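Local coordinates for protein phosphoglycerol transferase GacH (Streptococcus pyogenes MGAS5005, PDB 6DGM) that probably transfers glycerol phosphate onto the rhamnose polysaccharide of the cell wall, this chain being its metal-binding, sulfatase-like catalytic domain, at residues Y293-H306 with I309-T322. Residues are numbered along the deposited sequence; the frame is centred on the assembly and turned at random.
Sequences YFIWSNGTNEKKNH and INSSDFTAALFEHT
Strand 293-297 and the loop after it pack against helix 314-321 in a buried strand-to-helix contact of the sulfatase-like domain, their axes 9.4 Å apart and inclined at 33°. Ile295 points at the helix, its CD1 3.5 Å from Ala317 CB; so small a methyl lets the helix lie close. Further along, His321, with CG anti to the backbone N (chi1 -179°), turns the edge of its ring to the loop. His321 NE2 donates in its ring plane to Asn301 OD1 (2.8 Å), which also accepts from Ser297 N, while Asn301 ND2 returns a bond to Ser297 O, so the amide is held at both ends. With His321 ND1 bonded to Thr76 OG1 as well, both ring nitrogens are engaged, which fixes the ring's rotation. Extended Glu320 offers the syn lone pair of OE1 to His306 NE2 (2.6 Å), a bond likely to favour a protonated imidazole; the aliphatic chain of Lys304 lies across this carboxylate. At the other end, Ile309 CD1 makes a CH-pi contact over one face of Tyr293, 3.9 Å from the ring centroid, and Tyr293 OH donates to His306 O. Strands 77-81 and 263-269 flank strand 290-297 in the mixed sheet, Phe314 and Leu318 reach the latter neighbour, and helix 328-339 touches His306 and Ile309.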
ATOM      1  N   TYR A 293       7.063  -4.778  -3.425  1.00 17.39           N
ATOM      2  CA  TYR A 293       6.133  -3.848  -4.047  1.00 17.09           C
ATOM      3  C   TYR A 293       6.587  -3.530  -5.469  1.00 16.95           C
ATOM      4  O   TYR A 293       7.767  -3.632  -5.815  1.00 17.64           O
ATOM      5  CB  TYR A 293       5.974  -2.530  -3.256  1.00 16.55           C
ATOM      6  CG  TYR A 293       7.027  -1.486  -3.601  1.00 17.23           C
ATOM      7  CD1 TYR A 293       6.810  -0.573  -4.627  1.00 18.53           C
ATOM      8  CD2 TYR A 293       8.250  -1.433  -2.926  1.00 16.53           C
ATOM      9  CE1 TYR A 293       7.767   0.350  -4.971  1.00 19.66           C
ATOM     10  CE2 TYR A 293       9.218  -0.505  -3.270  1.00 17.94           C
ATOM     11  CZ  TYR A 293       8.967   0.389  -4.288  1.00 19.28           C
ATOM     12  OH  TYR A 293       9.901   1.328  -4.657  1.00 19.92           O
ATOM     13  N   PHE A 294       5.624  -3.124  -6.288  1.00 16.15           N
ATOM     14  CA  PHE A 294       5.924  -2.508  -7.572  1.00 16.11           C
ATOM     15  C   PHE A 294       4.866  -1.463  -7.897  1.00 16.14           C
ATOM     16  O   PHE A 294       3.743  -1.494  -7.383  1.00 15.81           O
ATOM     17  CB  PHE A 294       6.109  -3.527  -8.714  1.00 16.59           C
ATOM     18  CG  PHE A 294       4.873  -4.315  -9.090  1.00 17.55           C
ATOM     19  CD1 PHE A 294       3.867  -3.738  -9.834  1.00 18.46           C
ATOM     20  CD2 PHE A 294       4.760  -5.659  -8.753  1.00 17.87           C
ATOM     21  CE1 PHE A 294       2.749  -4.453 -10.204  1.00 19.11           C
ATOM     22  CE2 PHE A 294       3.647  -6.393  -9.138  1.00 18.43           C
ATOM     23  CZ  PHE A 294       2.643  -5.791  -9.871  1.00 19.00           C
ATOM     24  N   ILE A 295       5.251  -0.526  -8.759  1.00 16.64           N
ATOM     25  CA  ILE A 295       4.376   0.524  -9.256  1.00 16.98           C
ATOM     26  C   ILE A 295       4.484   0.431 -10.772  1.00 17.01           C
ATOM     27  O   ILE A 295       5.547   0.710 -11.333  1.00 18.81           O
ATOM     28  CB  ILE A 295       4.780   1.911  -8.740  1.00 17.59           C
ATOM     29  CG1 ILE A 295       4.727   1.942  -7.204  1.00 17.41           C
ATOM     30  CG2 ILE A 295       3.844   2.956  -9.319  1.00 18.20           C
ATOM     31  CD1 ILE A 295       5.133   3.278  -6.564  1.00 18.41           C
ATOM     32  N   TRP A 296       3.412  -0.039 -11.423  1.00 17.56           N
ATOM     33  CA  TRP A 296       3.437  -0.417 -12.833  1.00 19.16           C
ATOM     34  C   TRP A 296       2.297   0.280 -13.559  1.00 19.23           C
ATOM     35  O   TRP A 296       1.147   0.204 -13.113  1.00 19.29           O
ATOM     36  CB  TRP A 296       3.248  -1.935 -12.957  1.00 19.66           C
ATOM     37  CG  TRP A 296       3.160  -2.486 -14.362  1.00 19.43           C
ATOM     38  CD1 TRP A 296       4.181  -2.990 -15.099  1.00 20.16           C
ATOM     39  CD2 TRP A 296       1.983  -2.603 -15.174  1.00 18.98           C
ATOM     40  NE1 TRP A 296       3.725  -3.413 -16.318  1.00 20.12           N
ATOM     41  CE2 TRP A 296       2.378  -3.184 -16.393  1.00 19.81           C
ATOM     42  CE3 TRP A 296       0.643  -2.260 -14.993  1.00 18.73           C
ATOM     43  CZ2 TRP A 296       1.474  -3.447 -17.431  1.00 21.27           C
ATOM     44  CZ3 TRP A 296      -0.255  -2.523 -16.011  1.00 19.91           C
ATOM     45  CH2 TRP A 296       0.162  -3.118 -17.216  1.00 21.36           C
ATOM     46  N   SER A 297       2.617   0.936 -14.680  1.00 18.84           N
ATOM     47  CA  SER A 297       1.642   1.544 -15.579  1.00 19.51           C
ATOM     48  C   SER A 297       1.486   0.695 -16.836  1.00 20.32           C
ATOM     49  O   SER A 297       2.388  -0.052 -17.230  1.00 21.47           O
ATOM     50  CB  SER A 297       2.071   2.959 -15.989  1.00 21.04           C
ATOM     51  OG  SER A 297       2.345   3.779 -14.873  1.00 21.86           O
ATOM     52  N   ASN A 298       0.334   0.835 -17.481  1.00 19.61           N
ATOM     53  CA  ASN A 298       0.009   0.012 -18.640  1.00 22.86           C
ATOM     54  C   ASN A 298       0.562   0.554 -19.946  1.00 26.45           C
ATOM     55  O   ASN A 298       0.274  -0.016 -21.002  1.00 29.67           O
ATOM     56  CB  ASN A 298      -1.499  -0.221 -18.734  1.00 21.82           C
ATOM     57  CG  ASN A 298      -2.268   1.022 -19.091  1.00 21.70           C
ATOM     58  OD1 ASN A 298      -1.774   2.154 -18.960  1.00 21.00           O
ATOM     59  ND2 ASN A 298      -3.496   0.823 -19.543  1.00 21.27           N
ATOM     60  N   GLY A 299       1.356   1.618 -19.896  1.00 28.66           N
ATOM     61  CA  GLY A 299       2.066   2.092 -21.071  1.00 31.12           C
ATOM     62  C   GLY A 299       3.558   1.926 -20.870  1.00 34.61           C
ATOM     63  O   GLY A 299       4.017   0.839 -20.507  1.00 36.67           O
ATOM     64  N   THR A 300       4.317   2.994 -21.065  1.00 32.61           N
ATOM     65  CA  THR A 300       5.755   2.972 -20.849  1.00 34.80           C
ATOM     66  C   THR A 300       6.048   3.247 -19.384  1.00 32.79           C
ATOM     67  O   THR A 300       5.403   4.091 -18.757  1.00 38.98           O
ATOM     68  CB  THR A 300       6.426   4.028 -21.730  1.00 39.19           C
ATOM     69  OG1 THR A 300       6.099   3.779 -23.107  1.00 41.06           O
ATOM     70  CG2 THR A 300       7.936   3.984 -21.557  1.00 44.60           C
ATOM     71  N   ASN A 301       6.997   2.499 -18.826  1.00 28.48           N
ATOM     72  CA  ASN A 301       7.332   2.612 -17.414  1.00 25.83           C
ATOM     73  C   ASN A 301       8.756   3.108 -17.264  1.00 27.74           C
ATOM     74  O   ASN A 301       9.667   2.586 -17.914  1.00 28.38           O
ATOM     75  CB  ASN A 301       7.210   1.266 -16.698  1.00 23.51           C
ATOM     76  CG  ASN A 301       5.795   0.951 -16.327  1.00 22.66           C
ATOM     77  OD1 ASN A 301       5.120   1.756 -15.668  1.00 22.23           O
ATOM     78  ND2 ASN A 301       5.313  -0.203 -16.764  1.00 22.71           N
ATOM     79  N   GLU A 302       8.929   4.135 -16.443  1.00 29.27           N
ATOM     80  CA  GLU A 302      10.232   4.437 -15.888  1.00 33.09           C
ATOM     81  C   GLU A 302      10.519   3.454 -14.756  1.00 30.31           C
ATOM     82  O   GLU A 302       9.650   2.689 -14.320  1.00 31.18           O
ATOM     83  CB  GLU A 302      10.256   5.859 -15.335  1.00 38.99           C
ATOM     84  CG  GLU A 302      10.067   6.938 -16.389  1.00 48.69           C
ATOM     85  CD  GLU A 302      11.304   7.155 -17.236  1.00 60.44           C
ATOM     86  OE1 GLU A 302      12.411   7.242 -16.662  1.00 64.89           O
ATOM     87  OE2 GLU A 302      11.170   7.235 -18.477  1.00 65.63           O
ATOM     88  N   LYS A 303      11.758   3.462 -14.283  1.00 28.47           N
ATOM     89  CA  LYS A 303      12.145   2.669 -13.118  1.00 27.91           C
ATOM     90  C   LYS A 303      12.884   3.636 -12.196  1.00 29.02           C
ATOM     91  O   LYS A 303      14.088   3.869 -12.356  1.00 31.97           O
ATOM     92  CB  LYS A 303      12.990   1.461 -13.502  1.00 28.58           C
ATOM     93  CG  LYS A 303      13.253   0.526 -12.340  1.00 26.85           C
ATOM     94  CD  LYS A 303      13.681  -0.859 -12.793  1.00 25.49           C
ATOM     95  CE  LYS A 303      14.132  -1.686 -11.593  1.00 25.60           C
ATOM     96  NZ  LYS A 303      13.096  -1.813 -10.541  1.00 26.54           N
ATOM     97  N   LYS A 304      12.144   4.225 -11.258  1.00 27.49           N
ATOM     98  CA  LYS A 304      12.724   5.128 -10.279  1.00 27.50           C
ATOM     99  C   LYS A 304      13.397   4.310  -9.181  1.00 27.85           C
ATOM    100  O   LYS A 304      12.969   3.200  -8.857  1.00 27.46           O
ATOM    101  CB  LYS A 304      11.630   6.000  -9.661  1.00 28.95           C
ATOM    102  CG  LYS A 304      10.771   6.769 -10.668  1.00 33.01           C
ATOM    103  CD  LYS A 304      11.571   7.864 -11.346  1.00 37.53           C
ATOM    104  CE  LYS A 304      10.702   8.672 -12.315  1.00 39.45           C
ATOM    105  NZ  LYS A 304      11.455   9.797 -12.933  1.00 41.65           N
ATOM    106  N   ASN A 305      14.455   4.869  -8.607  1.00 28.66           N
ATOM    107  CA  ASN A 305      15.293   4.138  -7.657  1.00 29.34           C
ATOM    108  C   ASN A 305      14.734   4.335  -6.256  1.00 26.27           C
ATOM    109  O   ASN A 305      14.986   5.361  -5.616  1.00 26.06           O
ATOM    110  CB  ASN A 305      16.729   4.646  -7.749  1.00 34.13           C
ATOM    111  CG  ASN A 305      17.670   3.910  -6.810  1.00 40.18           C
ATOM    112  OD1 ASN A 305      17.453   2.745  -6.487  1.00 38.16           O
ATOM    113  ND2 ASN A 305      18.720   4.584  -6.378  1.00 46.97           N
ATOM    114  N   HIS A 306      13.987   3.340  -5.771  1.00 23.95           N
ATOM    115  CA  HIS A 306      13.416   3.354  -4.424  1.00 22.19           C
ATOM    116  C   HIS A 306      13.470   1.940  -3.865  1.00 20.95           C
ATOM    117  O   HIS A 306      12.445   1.257  -3.738  1.00 20.59           O
ATOM    118  CB  HIS A 306      11.971   3.857  -4.454  1.00 21.96           C
ATOM    119  CG  HIS A 306      11.844   5.291  -4.860  1.00 23.24           C
ATOM    120  ND1 HIS A 306      12.384   6.324  -4.120  1.00 24.40           N
ATOM    121  CD2 HIS A 306      11.262   5.863  -5.939  1.00 25.07           C
ATOM    122  CE1 HIS A 306      12.122   7.472  -4.720  1.00 25.00           C
ATOM    123  NE2 HIS A 306      11.447   7.220  -5.828  1.00 24.92           N
ATOM    124  N   ILE A 309      11.114   1.368   0.799  1.00 18.90           N
ATOM    125  CA  ILE A 309      10.227   2.455   1.184  1.00 19.35           C
ATOM    126  C   ILE A 309       9.192   1.909   2.158  1.00 17.84           C
ATOM    127  O   ILE A 309       9.136   0.711   2.437  1.00 17.65           O
ATOM    128  CB  ILE A 309       9.558   3.131  -0.023  1.00 20.45           C
ATOM    129  CG1 ILE A 309       8.629   2.165  -0.756  1.00 21.17           C
ATOM    130  CG2 ILE A 309      10.638   3.696  -0.978  1.00 22.14           C
ATOM    131  CD1 ILE A 309       7.992   2.796  -1.997  1.00 22.52           C
ATOM    132  N   ASN A 310       8.386   2.815   2.693  1.00 16.78           N
ATOM    133  CA  ASN A 310       7.318   2.479   3.620  1.00 16.54           C
ATOM    134  C   ASN A 310       5.988   2.502   2.887  1.00 16.04           C
ATOM    135  O   ASN A 310       5.853   3.120   1.833  1.00 16.90           O
ATOM    136  CB  ASN A 310       7.279   3.552   4.710  1.00 18.87           C
ATOM    137  CG  ASN A 310       6.782   3.025   6.030  1.00 20.96           C
ATOM    138  OD1 ASN A 310       7.179   1.942   6.476  1.00 22.64           O
ATOM    139  ND2 ASN A 310       5.903   3.791   6.676  1.00 20.89           N
ATOM    140  N   SER A 311       4.984   1.841   3.478  1.00 15.90           N
ATOM    141  CA  SER A 311       3.651   1.855   2.877  1.00 16.26           C
ATOM    142  C   SER A 311       3.117   3.280   2.723  1.00 16.19           C
ATOM    143  O   SER A 311       2.392   3.581   1.767  1.00 16.12           O
ATOM    144  CB  SER A 311       2.675   1.016   3.710  1.00 16.73           C
ATOM    145  OG  SER A 311       2.515   1.487   5.052  1.00 17.28           O
ATOM    146  N   SER A 312       3.465   4.167   3.657  1.00 15.68           N
ATOM    147  CA  SER A 312       2.999   5.544   3.622  1.00 16.44           C
ATOM    148  C   SER A 312       3.596   6.340   2.472  1.00 17.04           C
ATOM    149  O   SER A 312       3.092   7.424   2.168  1.00 18.88           O
ATOM    150  CB  SER A 312       3.332   6.224   4.955  1.00 17.42           C
ATOM    151  OG  SER A 312       4.713   6.108   5.225  1.00 18.58           O
ATOM    152  N   ASP A 313       4.654   5.835   1.834  1.00 16.56           N
ATOM    153  CA  ASP A 313       5.336   6.519   0.754  1.00 16.90           C
ATOM    154  C   ASP A 313       4.725   6.255  -0.618  1.00 16.78           C
ATOM    155  O   ASP A 313       5.166   6.860  -1.593  1.00 17.37           O
ATOM    156  CB  ASP A 313       6.801   6.051   0.676  1.00 18.15           C
ATOM    157  CG  ASP A 313       7.653   6.510   1.840  1.00 18.89           C
ATOM    158  OD1 ASP A 313       7.473   7.653   2.321  1.00 19.44           O
ATOM    159  OD2 ASP A 313       8.514   5.703   2.269  1.00 19.16           O
ATOM    160  N   PHE A 314       3.749   5.338  -0.726  1.00 15.73           N
ATOM    161  CA  PHE A 314       3.328   4.898  -2.049  1.00 16.26           C
ATOM    162  C   PHE A 314       2.746   6.039  -2.874  1.00 17.47           C
ATOM    163  O   PHE A 314       3.009   6.123  -4.076  1.00 18.13           O
ATOM    164  CB  PHE A 314       2.321   3.758  -1.963  1.00 16.39           C
ATOM    165  CG  PHE A 314       2.934   2.412  -1.632  1.00 19.30           C
ATOM    166  CD1 PHE A 314       4.229   2.081  -1.996  1.00 24.31           C
ATOM    167  CD2 PHE A 314       2.195   1.478  -0.955  1.00 16.68           C
ATOM    168  CE1 PHE A 314       4.759   0.828  -1.669  1.00 23.89           C
ATOM    169  CE2 PHE A 314       2.716   0.235  -0.629  1.00 16.14           C
ATOM    170  CZ  PHE A 314       3.981  -0.093  -0.993  1.00 19.05           C
ATOM    171  N   THR A 315       1.948   6.920  -2.263  1.00 16.92           N
ATOM    172  CA  THR A 315       1.313   7.976  -3.051  1.00 17.47           C
ATOM    173  C   THR A 315       2.349   8.936  -3.631  1.00 18.08           C
ATOM    174  O   THR A 315       2.286   9.287  -4.807  1.00 18.06           O
ATOM    175  CB  THR A 315       0.259   8.726  -2.242  1.00 18.26           C
ATOM    176  OG1 THR A 315      -0.711   7.796  -1.776  1.00 17.53           O
ATOM    177  CG2 THR A 315      -0.470   9.774  -3.123  1.00 19.97           C
ATOM    178  N   ALA A 316       3.315   9.366  -2.831  1.00 18.19           N
ATOM    179  CA  ALA A 316       4.368  10.209  -3.387  1.00 18.57           C
ATOM    180  C   ALA A 316       5.108   9.485  -4.503  1.00 18.21           C
ATOM    181  O   ALA A 316       5.450  10.082  -5.534  1.00 19.57           O
ATOM    182  CB  ALA A 316       5.333  10.641  -2.294  1.00 19.81           C
ATOM    183  N   ALA A 317       5.363   8.191  -4.314  1.00 17.20           N
ATOM    184  CA  ALA A 317       6.045   7.436  -5.353  1.00 18.49           C
ATOM    185  C   ALA A 317       5.183   7.297  -6.595  1.00 18.27           C
ATOM    186  O   ALA A 317       5.708   7.265  -7.713  1.00 19.23           O
ATOM    187  CB  ALA A 317       6.459   6.072  -4.827  1.00 19.58           C
ATOM    188  N   LEU A 318       3.863   7.221  -6.413  1.00 18.57           N
ATOM    189  CA  LEU A 318       2.947   7.134  -7.547  1.00 20.01           C
ATOM    190  C   LEU A 318       2.959   8.423  -8.353  1.00 20.64           C
ATOM    191  O   LEU A 318       2.981   8.399  -9.591  1.00 20.75           O
ATOM    192  CB  LEU A 318       1.533   6.829  -7.036  1.00 20.09           C
ATOM    193  CG  LEU A 318       0.377   7.040  -8.016  1.00 21.72           C
ATOM    194  CD1 LEU A 318       0.368   5.897  -9.020  1.00 20.70           C
ATOM    195  CD2 LEU A 318      -0.954   7.152  -7.311  1.00 23.67           C
ATOM    196  N   PHE A 319       2.907   9.565  -7.668  1.00 19.70           N
ATOM    197  CA  PHE A 319       3.003  10.836  -8.378  1.00 19.37           C
ATOM    198  C   PHE A 319       4.307  10.926  -9.159  1.00 20.32           C
ATOM    199  O   PHE A 319       4.324  11.386 -10.307  1.00 21.14           O
ATOM    200  CB  PHE A 319       2.905  12.004  -7.398  1.00 20.97           C
ATOM    201  CG  PHE A 319       1.490  12.405  -7.045  1.00 23.72           C
ATOM    202  CD1 PHE A 319       0.749  11.678  -6.130  1.00 26.22           C
ATOM    203  CD2 PHE A 319       0.915  13.528  -7.615  1.00 23.70           C
ATOM    204  CE1 PHE A 319      -0.548  12.067  -5.800  1.00 27.58           C
ATOM    205  CE2 PHE A 319      -0.371  13.908  -7.302  1.00 24.86           C
ATOM    206  CZ  PHE A 319      -1.110  13.185  -6.400  1.00 26.85           C
ATOM    207  N   GLU A 320       5.420  10.503  -8.550  1.00 20.84           N
ATOM    208  CA  GLU A 320       6.696  10.572  -9.254  1.00 22.16           C
ATOM    209  C   GLU A 320       6.705   9.634 -10.456  1.00 22.19           C
ATOM    210  O   GLU A 320       7.150  10.009 -11.552  1.00 23.06           O
ATOM    211  CB  GLU A 320       7.840  10.227  -8.306  1.00 23.05           C
ATOM    212  CG  GLU A 320       9.199  10.388  -8.945  1.00 24.60           C
ATOM    213  CD  GLU A 320      10.305   9.792  -8.119  1.00 26.50           C
ATOM    214  OE1 GLU A 320      10.111   8.679  -7.560  1.00 26.68           O
ATOM    215  OE2 GLU A 320      11.363  10.434  -8.029  1.00 28.41           O
ATOM    216  N   HIS A 321       6.234   8.399 -10.267  1.00 20.55           N
ATOM    217  CA  HIS A 321       6.281   7.415 -11.345  1.00 21.55           C
ATOM    218  C   HIS A 321       5.460   7.876 -12.541  1.00 22.25           C
ATOM    219  O   HIS A 321       5.883   7.719 -13.691  1.00 24.02           O
ATOM    220  CB  HIS A 321       5.793   6.044 -10.845  1.00 20.26           C
ATOM    221  CG  HIS A 321       5.843   4.982 -11.890  1.00 21.42           C
ATOM    222  ND1 HIS A 321       7.014   4.342 -12.235  1.00 21.84           N
ATOM    223  CD2 HIS A 321       4.883   4.483 -12.702  1.00 21.44           C
ATOM    224  CE1 HIS A 321       6.771   3.490 -13.218  1.00 22.28           C
ATOM    225  NE2 HIS A 321       5.485   3.550 -13.514  1.00 21.49           N
ATOM    226  N   THR A 322       4.290   8.456 -12.290  1.00 22.15           N
ATOM    227  CA  THR A 322       3.421   8.935 -13.345  1.00 23.62           C
ATOM    228  C   THR A 322       3.720  10.369 -13.773  1.00 25.41           C
ATOM    229  O   THR A 322       3.004  10.891 -14.633  1.00 27.23           O
ATOM    230  CB  THR A 322       1.956   8.850 -12.914  1.00 22.82           C
ATOM    231  OG1 THR A 322       1.720   9.699 -11.787  1.00 22.48           O
ATOM    232  CG2 THR A 322       1.593   7.416 -12.570  1.00 22.82           C
TER
HETATM  233  O   HOH W   1       6.665   5.739 -15.687  1.00 30.09           O
HETATM  234  O   HOH W   2      12.312  11.686 -10.399  1.00 39.12           O